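Cfl (Pectobacterium brasiliense, PDB 7A9J) is a coronafacic acid ligase of the ATP-dependent AMP-binding enzyme family, which probably activates its carboxylic acid substrate as an acyl-adenylate on the way to an amide. Local coordinates at residues M79-Y90 and D236-F247; A209-N218 and L339-H347. The protein carries 1 engineered substitution. All coordinates share one frame; numbering follows the deposited sequence. Where two conformers were deposited one is given.

Contact 1 of 2, residues M79-Y90 and D236-F247. With R4Z (6-ethyl-1-oxidanylidene-indene-4-carboxylic acid), chain B.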
loop_
_atom_site.group_PDB
_atom_site.type_symbol
_atom_site.label_atom_id
_atom_site.label_comp_id
_atom_site.label_asym_id
_atom_site.label_seq_id
_atom_site.Cartn_x
_atom_site.Cartn_y
_atom_site.Cartn_z
ATOM N N MET A 79 1.821 3.222 16.956
ATOM C CA MET A 79 0.437 3.198 17.420
ATOM C C MET A 79 -0.541 2.832 16.300
ATOM O O MET A 79 -0.229 2.929 15.097
ATOM C CB MET A 79 0.051 4.530 18.061
ATOM C CG MET A 79 -0.015 5.687 17.194
ATOM S SD MET A 79 -0.578 7.236 18.112
ATOM C CE MET A 79 0.574 7.359 19.494
ATOM N N GLY A 80 -1.689 2.295 16.733
ATOM C CA GLY A 80 -2.774 1.944 15.829
ATOM C C GLY A 80 -3.518 3.190 15.373
ATOM O O GLY A 80 -3.125 4.318 15.663
ATOM N N ASN A 81 -4.556 2.993 14.548
ATOM C CA ASN A 81 -5.195 4.150 13.923
ATOM C C ASN A 81 -5.961 4.964 14.982
ATOM O O ASN A 81 -6.864 4.438 15.623
ATOM C CB ASN A 81 -6.180 3.691 12.874
ATOM C CG ASN A 81 -5.489 2.952 11.743
ATOM O OD1 ASN A 81 -4.252 2.938 11.649
ATOM N ND2 ASN A 81 -6.288 2.157 11.006
ATOM N N CYS A 82 -5.591 6.202 15.150
ATOM C CA CYS A 82 -6.333 7.085 16.074
ATOM C C CYS A 82 -6.067 8.521 15.654
ATOM O O CYS A 82 -5.158 8.807 14.849
ATOM C CB CYS A 82 -5.947 6.823 17.538
ATOM S SG CYS A 82 -4.194 7.123 17.872
ATOM N N PHE A 83 -6.856 9.452 16.250
ATOM C CA PHE A 83 -6.673 10.842 15.844
ATOM C C PHE A 83 -5.307 11.357 16.331
ATOM O O PHE A 83 -4.680 12.215 15.697
ATOM C CB PHE A 83 -7.765 11.745 16.479
ATOM C CG PHE A 83 -9.186 11.430 16.066
ATOM C CD1 PHE A 83 -9.459 10.540 14.990
ATOM C CD2 PHE A 83 -10.248 12.067 16.724
ATOM C CE1 PHE A 83 -10.793 10.296 14.626
ATOM C CE2 PHE A 83 -11.571 11.834 16.400
ATOM C CZ PHE A 83 -11.868 10.941 15.330
ATOM N N GLU A 84 -4.832 10.811 17.454
ATOM C CA GLU A 84 -3.540 11.234 17.975
ATOM C C GLU A 84 -2.410 10.915 17.019
ATOM O O GLU A 84 -1.416 11.673 16.997
ATOM C CB GLU A 84 -3.241 10.575 19.340
ATOM C CG GLU A 84 -4.129 11.166 20.444
ATOM C CD GLU A 84 -5.557 10.593 20.443
ATOM O OE1 GLU A 84 -5.881 9.638 19.706
ATOM O OE2 GLU A 84 -6.361 11.098 21.246
ATOM N N LEU A 85 -2.553 9.841 16.200
ATOM C CA LEU A 85 -1.471 9.478 15.288
ATOM C C LEU A 85 -1.314 10.554 14.220
ATOM O O LEU A 85 -0.200 11.049 13.984
ATOM C CB LEU A 85 -1.754 8.089 14.656
ATOM C CG LEU A 85 -0.705 7.612 13.631
ATOM C CD1 LEU A 85 0.735 7.812 14.186
ATOM C CD2 LEU A 85 -0.971 6.130 13.328
ATOM N N ILE A 86 -2.418 10.961 13.585
ATOM C CA ILE A 86 -2.270 11.965 12.531
ATOM C C ILE A 86 -1.909 13.323 13.139
ATOM O O ILE A 86 -1.107 14.076 12.563
ATOM C CB ILE A 86 -3.537 12.007 11.650
ATOM C CG1 ILE A 86 -3.363 13.042 10.498
ATOM C CG2 ILE A 86 -4.783 12.272 12.525
ATOM C CD1 ILE A 86 -2.111 12.795 9.543
ATOM N N ALA A 87 -2.410 13.631 14.343
ATOM C CA ALA A 87 -1.997 14.868 14.974
ATOM C C ALA A 87 -0.499 14.874 15.258
ATOM O O ALA A 87 0.169 15.921 15.121
ATOM C CB ALA A 87 -2.819 15.067 16.246
ATOM N N THR A 88 0.040 13.715 15.681
ATOM C CA THR A 88 1.458 13.638 16.020
ATOM C C THR A 88 2.314 13.787 14.780
ATOM O O THR A 88 3.334 14.468 14.821
ATOM C CB THR A 88 1.750 12.290 16.698
ATOM O OG1 THR A 88 1.073 12.279 17.975
ATOM C CG2 THR A 88 3.253 12.099 16.924
ATOM N N TYR A 89 1.915 13.149 13.652
ATOM C CA TYR A 89 2.656 13.402 12.412
ATOM C C TYR A 89 2.732 14.900 12.122
ATOM O O TYR A 89 3.804 15.428 11.819
ATOM C CB TYR A 89 1.989 12.720 11.204
ATOM C CG TYR A 89 1.991 11.253 11.179
ATOM C CD1 TYR A 89 3.036 10.506 11.748
ATOM C CD2 TYR A 89 0.959 10.585 10.539
ATOM C CE1 TYR A 89 3.055 9.098 11.634
ATOM C CE2 TYR A 89 0.945 9.186 10.453
ATOM C CZ TYR A 89 1.997 8.451 10.989
ATOM O OH TYR A 89 2.026 7.075 10.898
ATOM N N TYR A 90 1.598 15.603 12.198
ATOM C CA TYR A 90 1.631 17.015 11.872
ATOM C C TYR A 90 2.414 17.833 12.899
ATOM O O TYR A 90 3.057 18.846 12.544
ATOM C CB TYR A 90 0.220 17.549 11.818
ATOM C CG TYR A 90 -0.418 17.288 10.468
ATOM C CD1 TYR A 90 0.120 17.882 9.306
ATOM C CD2 TYR A 90 -1.592 16.555 10.365
ATOM C CE1 TYR A 90 -0.518 17.713 8.048
ATOM C CE2 TYR A 90 -2.226 16.386 9.127
ATOM C CZ TYR A 90 -1.675 16.986 7.990
ATOM O OH TYR A 90 -2.299 16.834 6.778
ATOM N N ASP A 236 -2.827 0.215 7.654
ATOM C CA ASP A 236 -2.572 0.969 8.884
ATOM C C ASP A 236 -1.998 2.347 8.614
ATOM O O ASP A 236 -1.113 2.537 7.768
ATOM C CB ASP A 236 -1.586 0.233 9.819
ATOM C CG ASP A 236 -2.035 -1.156 10.240
ATOM O OD1 ASP A 236 -3.247 -1.456 10.283
ATOM O OD2 ASP A 236 -1.140 -1.947 10.584
ATOM N N LEU A 237 -2.448 3.320 9.444
ATOM C CA LEU A 237 -1.976 4.693 9.308
ATOM C C LEU A 237 -0.500 4.840 9.667
ATOM O O LEU A 237 0.124 5.837 9.310
ATOM C CB LEU A 237 -2.853 5.619 10.211
ATOM C CG LEU A 237 -2.493 7.108 10.227
ATOM C CD1 LEU A 237 -2.471 7.728 8.827
ATOM C CD2 LEU A 237 -3.573 7.765 11.178
ATOM N N ILE A 238 0.080 3.847 10.323
ATOM C CA ILE A 238 1.523 3.843 10.570
ATOM C C ILE A 238 2.298 3.486 9.304
ATOM O O ILE A 238 3.512 3.658 9.261
ATOM C CB ILE A 238 1.789 2.885 11.742
ATOM C CG1 ILE A 238 3.018 3.301 12.587
ATOM C CG2 ILE A 238 2.014 1.471 11.258
ATOM C CD1 ILE A 238 2.872 4.650 13.354
ATOM N N SER A 239 1.620 3.052 8.274
ATOM C CA SER A 239 2.343 2.600 7.046
ATOM C C SER A 239 2.442 3.745 6.028
ATOM O O SER A 239 1.483 4.487 5.829
ATOM C CB SER A 239 1.586 1.434 6.437
ATOM O OG SER A 239 2.325 0.915 5.323
ATOM N N PRO A 240 3.561 3.965 5.362
ATOM C CA PRO A 240 3.713 5.153 4.482
ATOM C C PRO A 240 2.618 5.428 3.446
ATOM O O PRO A 240 2.236 6.581 3.290
ATOM C CB PRO A 240 5.046 4.852 3.741
ATOM C CG PRO A 240 5.870 4.213 4.766
ATOM C CD PRO A 240 4.844 3.226 5.499
ATOM N N TRP A 241 2.085 4.419 2.744
ATOM C CA TRP A 241 1.018 4.760 1.798
ATOM C C TRP A 241 -0.173 5.458 2.498
ATOM O O TRP A 241 -0.728 6.417 1.970
ATOM C CB TRP A 241 0.524 3.512 1.079
ATOM C CG TRP A 241 -0.420 3.784 -0.064
ATOM C CD1 TRP A 241 -0.444 4.882 -0.892
ATOM C CD2 TRP A 241 -1.439 2.900 -0.516
ATOM N NE1 TRP A 241 -1.468 4.745 -1.837
ATOM C CE2 TRP A 241 -2.090 3.540 -1.613
ATOM C CE3 TRP A 241 -1.872 1.637 -0.085
ATOM C CZ2 TRP A 241 -3.168 2.961 -2.276
ATOM C CZ3 TRP A 241 -2.924 1.061 -0.725
ATOM C CH2 TRP A 241 -3.579 1.739 -1.797
ATOM N N SER A 242 -0.569 4.968 3.660
ATOM C CA SER A 242 -1.703 5.595 4.367
ATOM C C SER A 242 -1.338 6.960 4.904
ATOM O O SER A 242 -2.202 7.823 4.995
ATOM C CB SER A 242 -2.181 4.720 5.487
ATOM O OG SER A 242 -2.842 3.584 4.974
ATOM N N ILE A 243 -0.083 7.164 5.307
ATOM C CA ILE A 243 0.319 8.510 5.739
ATOM C C ILE A 243 0.111 9.503 4.606
ATOM O O ILE A 243 -0.502 10.574 4.776
ATOM C CB ILE A 243 1.794 8.485 6.182
ATOM C CG1 ILE A 243 1.942 7.578 7.372
ATOM C CG2 ILE A 243 2.311 9.950 6.364
ATOM C CD1 ILE A 243 3.407 7.327 7.827
ATOM N N LEU A 244 0.570 9.123 3.397
ATOM C CA LEU A 244 0.433 9.996 2.259
ATOM C C LEU A 244 -1.022 10.188 1.896
ATOM O O LEU A 244 -1.407 11.301 1.511
ATOM C CB LEU A 244 1.199 9.414 1.073
ATOM C CG LEU A 244 2.722 9.340 1.251
ATOM C CD1 LEU A 244 3.333 8.728 -0.081
ATOM C CD2 LEU A 244 3.352 10.691 1.467
ATOM N N ILE A 245 -1.809 9.114 1.924
ATOM C CA ILE A 245 -3.239 9.234 1.620
ATOM C C ILE A 245 -3.891 10.193 2.595
ATOM O O ILE A 245 -4.687 11.034 2.194
ATOM C CB ILE A 245 -3.948 7.879 1.721
ATOM C CG1 ILE A 245 -3.560 7.025 0.498
ATOM C CG2 ILE A 245 -5.460 8.053 1.748
ATOM C CD1 ILE A 245 -3.936 5.529 0.717
ATOM N N THR A 246 -3.536 10.068 3.860
ATOM C CA THR A 246 -4.166 10.909 4.887
ATOM C C THR A 246 -3.799 12.392 4.690
ATOM O O THR A 246 -4.668 13.271 4.730
ATOM C CB THR A 246 -3.751 10.371 6.260
ATOM O OG1 THR A 246 -4.193 9.021 6.387
ATOM C CG2 THR A 246 -4.397 11.282 7.441
ATOM N N PHE A 247 -2.514 12.707 4.489
ATOM C CA PHE A 247 -2.128 14.073 4.227
ATOM C C PHE A 247 -2.826 14.596 2.976
ATOM O O PHE A 247 -3.316 15.731 2.949
ATOM C CB PHE A 247 -0.614 14.242 4.008
ATOM C CG PHE A 247 0.235 13.937 5.216
ATOM C CD1 PHE A 247 -0.192 14.264 6.536
ATOM C CD2 PHE A 247 1.512 13.479 5.041
ATOM C CE1 PHE A 247 0.655 13.990 7.608
ATOM C CE2 PHE A 247 2.343 13.198 6.120
ATOM C CZ PHE A 247 1.946 13.502 7.405
HETATM C C13 R4Z B . 5.064 4.615 -1.089
HETATM C C15 R4Z B . 3.139 3.755 -2.499
HETATM C C02 R4Z B . 1.107 2.762 -3.780
HETATM C C03 R4Z B . 0.274 1.644 -3.761
HETATM C C04 R4Z B . 0.862 0.732 -2.683
HETATM C C05 R4Z B . 2.160 2.824 -2.806
HETATM C C06 R4Z B . 2.069 1.620 -2.063
HETATM C C07 R4Z B . 2.964 1.420 -1.019
HETATM C C08 R4Z B . 2.884 0.122 -0.199
HETATM C C11 R4Z B . 3.918 2.384 -0.696
HETATM C C12 R4Z B . 4.020 3.572 -1.432
HETATM C C14 R4Z B . 4.623 5.448 0.149
HETATM O O01 R4Z B . 0.944 3.640 -4.587
HETATM O O09 R4Z B . 3.500 0.095 0.901
HETATM O O10 R4Z B . 2.246 -0.905 -0.596
HETATM O O HOH W 1 -1.601 2.432 12.505
HETATM O O HOH W 2 -5.579 -0.646 9.352
#

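Contact 2 of 2, residues A209-N218 and L339-H347. With R4Z (6-ethyl-1-oxidanylidene-indene-4-carboxylic acid), chain B.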
loop_
_atom_site.group_PDB
_atom_site.type_symbol
_atom_site.label_atom_id
_atom_site.label_comp_id
_atom_site.label_asym_id
_atom_site.label_seq_id
_atom_site.Cartn_x
_atom_site.Cartn_y
_atom_site.Cartn_z
ATOM N N ALA A 209 5.540 13.741 -2.697
ATOM C CA ALA A 209 4.835 12.472 -2.570
ATOM C C ALA A 209 3.342 12.680 -2.316
ATOM O O ALA A 209 2.498 11.902 -2.800
ATOM C CB ALA A 209 5.451 11.650 -1.446
ATOM N N VAL A 210 2.995 13.678 -1.489
ATOM C CA VAL A 210 1.584 13.970 -1.283
ATOM C C VAL A 210 0.953 14.457 -2.581
ATOM O O VAL A 210 -0.202 14.106 -2.903
ATOM C CB VAL A 210 1.426 15.025 -0.152
ATOM C CG1 VAL A 210 -0.003 15.519 -0.128
ATOM C CG2 VAL A 210 1.763 14.312 1.215
ATOM N N ASN A 211 1.694 15.278 -3.338
ATOM C CA ASN A 211 1.192 15.771 -4.627
ATOM C C ASN A 211 0.943 14.613 -5.616
ATOM O O ASN A 211 -0.080 14.630 -6.330
ATOM C CB ASN A 211 2.167 16.766 -5.253
ATOM C CG ASN A 211 2.125 18.144 -4.574
ATOM O OD1 ASN A 211 1.214 18.446 -3.816
ATOM N ND2 ASN A 211 3.125 18.970 -4.855
ATOM N N LEU A 212 1.806 13.595 -5.615
ATOM C CA LEU A 212 1.518 12.386 -6.402
ATOM C C LEU A 212 0.247 11.727 -5.878
ATOM O O LEU A 212 -0.639 11.336 -6.652
ATOM C CB LEU A 212 2.659 11.372 -6.323
ATOM C CG LEU A 212 3.917 11.814 -7.087
ATOM C CD1 LEU A 212 5.118 11.007 -6.612
ATOM C CD2 LEU A 212 3.682 11.600 -8.642
ATOM N N THR A 213 0.146 11.589 -4.557
ATOM C CA THR A 213 -0.981 10.854 -3.997
ATOM C C THR A 213 -2.305 11.577 -4.250
ATOM O O THR A 213 -3.332 10.927 -4.464
ATOM C CB THR A 213 -0.749 10.661 -2.472
ATOM O OG1 THR A 213 0.561 10.037 -2.331
ATOM C CG2 THR A 213 -1.822 9.739 -1.909
ATOM N N LYS A 214 -2.302 12.911 -4.154
ATOM C CA LYS A 214 -3.525 13.689 -4.393
ATOM C C LYS A 214 -4.188 13.327 -5.710
ATOM O O LYS A 214 -5.419 13.212 -5.751
ATOM C CB LYS A 214 -3.241 15.198 -4.409
ATOM C CG LYS A 214 -3.124 15.750 -2.993
ATOM C CD LYS A 214 -2.584 17.227 -3.042
ATOM C CE LYS A 214 -3.381 18.189 -3.856
ATOM N NZ LYS A 214 -2.834 19.596 -3.570
ATOM N N VAL A 215 -3.382 13.094 -6.776
ATOM C CA VAL A 215 -3.896 12.739 -8.126
ATOM C C VAL A 215 -4.636 11.402 -8.114
ATOM O O VAL A 215 -5.427 11.128 -9.019
ATOM C CB VAL A 215 -2.701 12.702 -9.180
ATOM C CG1 VAL A 215 -3.195 12.356 -10.614
ATOM C CG2 VAL A 215 -2.035 14.056 -9.171
ATOM N N THR A 216 -4.364 10.541 -7.134
ATOM C CA THR A 216 -4.980 9.228 -7.062
ATOM C C THR A 216 -6.206 9.177 -6.166
ATOM O O THR A 216 -6.859 8.115 -6.106
ATOM C CB THR A 216 -3.990 8.150 -6.566
ATOM O OG1 THR A 216 -3.826 8.239 -5.157
ATOM C CG2 THR A 216 -2.604 8.270 -7.287
ATOM N N ILE A 217 -6.604 10.304 -5.566
ATOM C CA ILE A 217 -7.765 10.256 -4.676
ATOM C C ILE A 217 -8.885 11.034 -5.346
ATOM O O ILE A 217 -8.920 12.281 -5.259
ATOM C CB ILE A 217 -7.471 10.860 -3.301
ATOM C CG1 ILE A 217 -6.248 10.203 -2.665
ATOM C CG2 ILE A 217 -8.787 10.728 -2.396
ATOM C CD1 ILE A 217 -5.914 10.777 -1.295
ATOM N N ASN A 218 -9.831 10.315 -5.936
ATOM C CA ASN A 218 -10.825 10.914 -6.832
ATOM C C ASN A 218 -12.190 10.330 -6.499
ATOM O O ASN A 218 -12.786 9.588 -7.285
ATOM C CB ASN A 218 -10.434 10.690 -8.309
ATOM C CG ASN A 218 -9.106 11.244 -8.627
ATOM O OD1 ASN A 218 -8.920 12.460 -8.602
ATOM N ND2 ASN A 218 -8.139 10.362 -8.991
ATOM N N LEU A 339 10.492 5.328 -4.138
ATOM C CA LEU A 339 10.038 6.267 -5.152
ATOM C C LEU A 339 9.253 7.405 -4.534
ATOM O O LEU A 339 8.569 8.148 -5.245
ATOM C CB LEU A 339 9.170 5.535 -6.167
ATOM C CG LEU A 339 10.053 4.571 -6.932
ATOM C CD1 LEU A 339 9.171 3.762 -7.870
ATOM C CD2 LEU A 339 11.142 5.394 -7.712
ATOM N N GLY A 340 9.289 7.506 -3.209
ATOM C CA GLY A 340 8.610 8.634 -2.552
ATOM C C GLY A 340 7.128 8.406 -2.333
ATOM O O GLY A 340 6.633 8.450 -1.196
ATOM N N GLY A 341 6.423 8.089 -3.395
ATOM C CA GLY A 341 5.013 7.846 -3.335
ATOM C C GLY A 341 4.501 6.955 -4.461
ATOM O O GLY A 341 5.250 6.280 -5.123
ATOM N N PRO A 342 3.196 6.926 -4.628
ATOM C CA PRO A 342 2.589 6.345 -5.840
ATOM C C PRO A 342 3.218 6.968 -7.087
ATOM O O PRO A 342 3.385 8.199 -7.194
ATOM C CB PRO A 342 1.108 6.767 -5.743
ATOM C CG PRO A 342 0.951 7.164 -4.254
ATOM C CD PRO A 342 2.271 7.840 -3.929
ATOM N N VAL A 343 3.479 6.123 -8.094
ATOM C CA VAL A 343 4.006 6.685 -9.336
ATOM C C VAL A 343 3.195 6.325 -10.563
ATOM O O VAL A 343 3.338 6.981 -11.588
ATOM C CB VAL A 343 5.478 6.248 -9.554
ATOM C CG1 VAL A 343 6.345 6.953 -8.459
ATOM C CG2 VAL A 343 5.642 4.709 -9.497
ATOM N N ILE A 344 2.435 5.247 -10.532
ATOM C CA ILE A 344 1.651 4.816 -11.679
ATOM C C ILE A 344 0.246 4.528 -11.169
ATOM O O ILE A 344 0.074 3.896 -10.124
ATOM C CB ILE A 344 2.290 3.581 -12.363
ATOM C CG1 ILE A 344 3.601 3.989 -13.016
ATOM C CG2 ILE A 344 1.329 3.044 -13.429
ATOM C CD1 ILE A 344 4.565 2.772 -13.378
ATOM N N TYR A 345 -0.741 5.019 -11.889
ATOM C CA TYR A 345 -2.105 4.988 -11.420
ATOM C C TYR A 345 -3.022 4.486 -12.510
ATOM O O TYR A 345 -2.966 4.975 -13.638
ATOM C CB TYR A 345 -2.460 6.396 -10.983
ATOM C CG TYR A 345 -3.916 6.678 -10.694
ATOM C CD1 TYR A 345 -4.659 5.858 -9.870
ATOM C CD2 TYR A 345 -4.525 7.800 -11.253
ATOM C CE1 TYR A 345 -6.022 6.128 -9.588
ATOM C CE2 TYR A 345 -5.884 8.089 -11.006
ATOM C CZ TYR A 345 -6.620 7.241 -10.163
ATOM O OH TYR A 345 -7.941 7.555 -9.906
ATOM N N HIS A 346 -3.867 3.507 -12.166
ATOM C CA HIS A 346 -4.817 2.974 -13.112
ATOM C C HIS A 346 -6.204 3.414 -12.674
ATOM O O HIS A 346 -6.755 2.879 -11.712
ATOM C CB HIS A 346 -4.712 1.448 -13.205
ATOM C CG HIS A 346 -5.253 0.938 -14.483
ATOM N ND1 HIS A 346 -6.280 1.577 -15.148
ATOM C CD2 HIS A 346 -4.869 -0.104 -15.274
ATOM C CE1 HIS A 346 -6.506 0.946 -16.299
ATOM N NE2 HIS A 346 -5.646 -0.055 -16.407
ATOM N N HIS A 347 -6.746 4.430 -13.336
ATOM C CA HIS A 347 -8.026 4.952 -12.872
ATOM C C HIS A 347 -9.202 4.102 -13.344
ATOM O O HIS A 347 -10.317 4.389 -12.986
ATOM C CB HIS A 347 -8.177 6.400 -13.365
ATOM C CG HIS A 347 -8.112 6.507 -14.840
ATOM N ND1 HIS A 347 -6.911 6.616 -15.508
ATOM C CD2 HIS A 347 -9.083 6.495 -15.781
ATOM C CE1 HIS A 347 -7.146 6.682 -16.816
ATOM N NE2 HIS A 347 -8.450 6.593 -17.013
HETATM C C13 R4Z B . 5.064 4.615 -1.089
HETATM C C15 R4Z B . 3.139 3.755 -2.499
HETATM C C02 R4Z B . 1.107 2.762 -3.780
HETATM C C03 R4Z B . 0.274 1.644 -3.761
HETATM C C04 R4Z B . 0.862 0.732 -2.683
HETATM C C05 R4Z B . 2.160 2.824 -2.806
HETATM C C06 R4Z B . 2.069 1.620 -2.063
HETATM C C07 R4Z B . 2.964 1.420 -1.019
HETATM C C08 R4Z B . 2.884 0.122 -0.199
HETATM C C11 R4Z B . 3.918 2.384 -0.696
HETATM C C12 R4Z B . 4.020 3.572 -1.432
HETATM C C14 R4Z B . 4.623 5.448 0.149
HETATM O O01 R4Z B . 0.944 3.640 -4.587
HETATM O O09 R4Z B . 3.500 0.095 0.901
HETATM O O10 R4Z B . 2.246 -0.905 -0.596
#

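Contact 1 of 2, residues M79-Y90 and D236-F247
Tyr89 and Leu237 join two helices that run nearly at right angles: the axes of 83-90 and 240-247 cross at -80° and come no nearer than 11.5 Å; side chains meet across this distance, and the type I turn Asp236-Ser239 leads into the second helix. The turn is gripped twice. Leu237 N donates to Asn81 OD1 over 2.9 Å, nearly straight, and the Tyr89 hydroxyl donates to Leu237 O at 2.8 Å, the acceptor lying at the edge of the ring. Water 1 extends the polar link, donating to Met79 O and Asn81 OD1 and accepting from Ile238 N. With CG anti to its backbone N (chi1 179°), Leu237 runs antiparallel to Leu85, Leu85 CD2 lying 3.6 Å from Leu237 CG. Farther along, Ile86 CD1 meets Thr246 CG2 end to end. Tyr90 CZ approaches Phe247 CD1 to 3.4 Å, the two rings inclined at 56°. In the ligand pocket, R4Z C03 lies over the centre of the Trp241 ring. Ile77 of strand 74-78 touches Leu85, Tyr89 and Ile238, helix 50-66 packs on Ala87 and Tyr90, and helix 203-214 meets Leu244 and Phe247.

Contact 2 of 2, residues A209-N218 and L339-H347
Asn218 supplies the hydrogen bond between the segments: its ND2 donates to Tyr345 OH over 3.0 Å, bent to 146°. The same nitrogen also donates to Val215 O, and both acceptors lie close to the amide plane, so two bonds fix the rotation of the carboxamide. Tyr345 OH has a further partner in Gln331 OE1, which ties the phenol to strand 331-335.

The CH-pi contact is made by Thr216, whose CA sits 4.1 Å from the centroid of the Tyr345 ring and only 12° off its normal. His347 N lies above the centre of the opposite face, so the ring is sandwiched between backbone atoms. Thr216 OG1 is turned to Thr213 O, where it meets a lone pair in the carbonyl plane; with the hydroxyl so placed, the methyl CG2 is left to lie over the same ring face as CA.

Helix 209-214 and strand 342-346 run at 19° to each other, their axes 7.9 Å apart, a helix lying along a strand of the AMP-binding domain. The strand pairs antiparallel with 331-335, and a classic beta bulge sets Val343 and Ile344 opposite the single residue Tyr334 of that strand.

Van der Waals packing centres on Pro342. Thr213 OG1, hydrogen-bonded to Ala209 O, lies 3.2 Å from Pro342 CD, while Leu212 CD1 closes to 3.4 Å on Pro342 O, a buried carbonyl without a polar partner in the model. Ala209 CB rests against Gly340 O, which accepts from Tyr201 OH.

Ligand contacts come from the strand side: Pro342 CB approaches R4Z O01, the ketone oxygen, to 3.3 Å, and Gly341 CA packs on the ethyl carbon C13.

Both contacts are buried within the AMP-binding domain, their centres about 17 Å apart, and both reach the same ligand. Contact 1 supplies Pro240, Trp241 and Leu244 from a helix, contact 2 Gly340, Gly341 and Pro342 from the segment 339-347. They meet where helices 240-251 and 203-214 pack: Leu244 CB lies 3.5 Å from Thr213 OG1, and Phe247 CB is 3.7 Å from Val210 CG2. Contact 1 is the larger, burying 598 Å² against 438 Å², and combines two direct hydrogen bonds and a bridging water with apolar and aromatic packing between crossing helices. Contact 2, helix along strand, relies more on backbone atoms pressed against side chains.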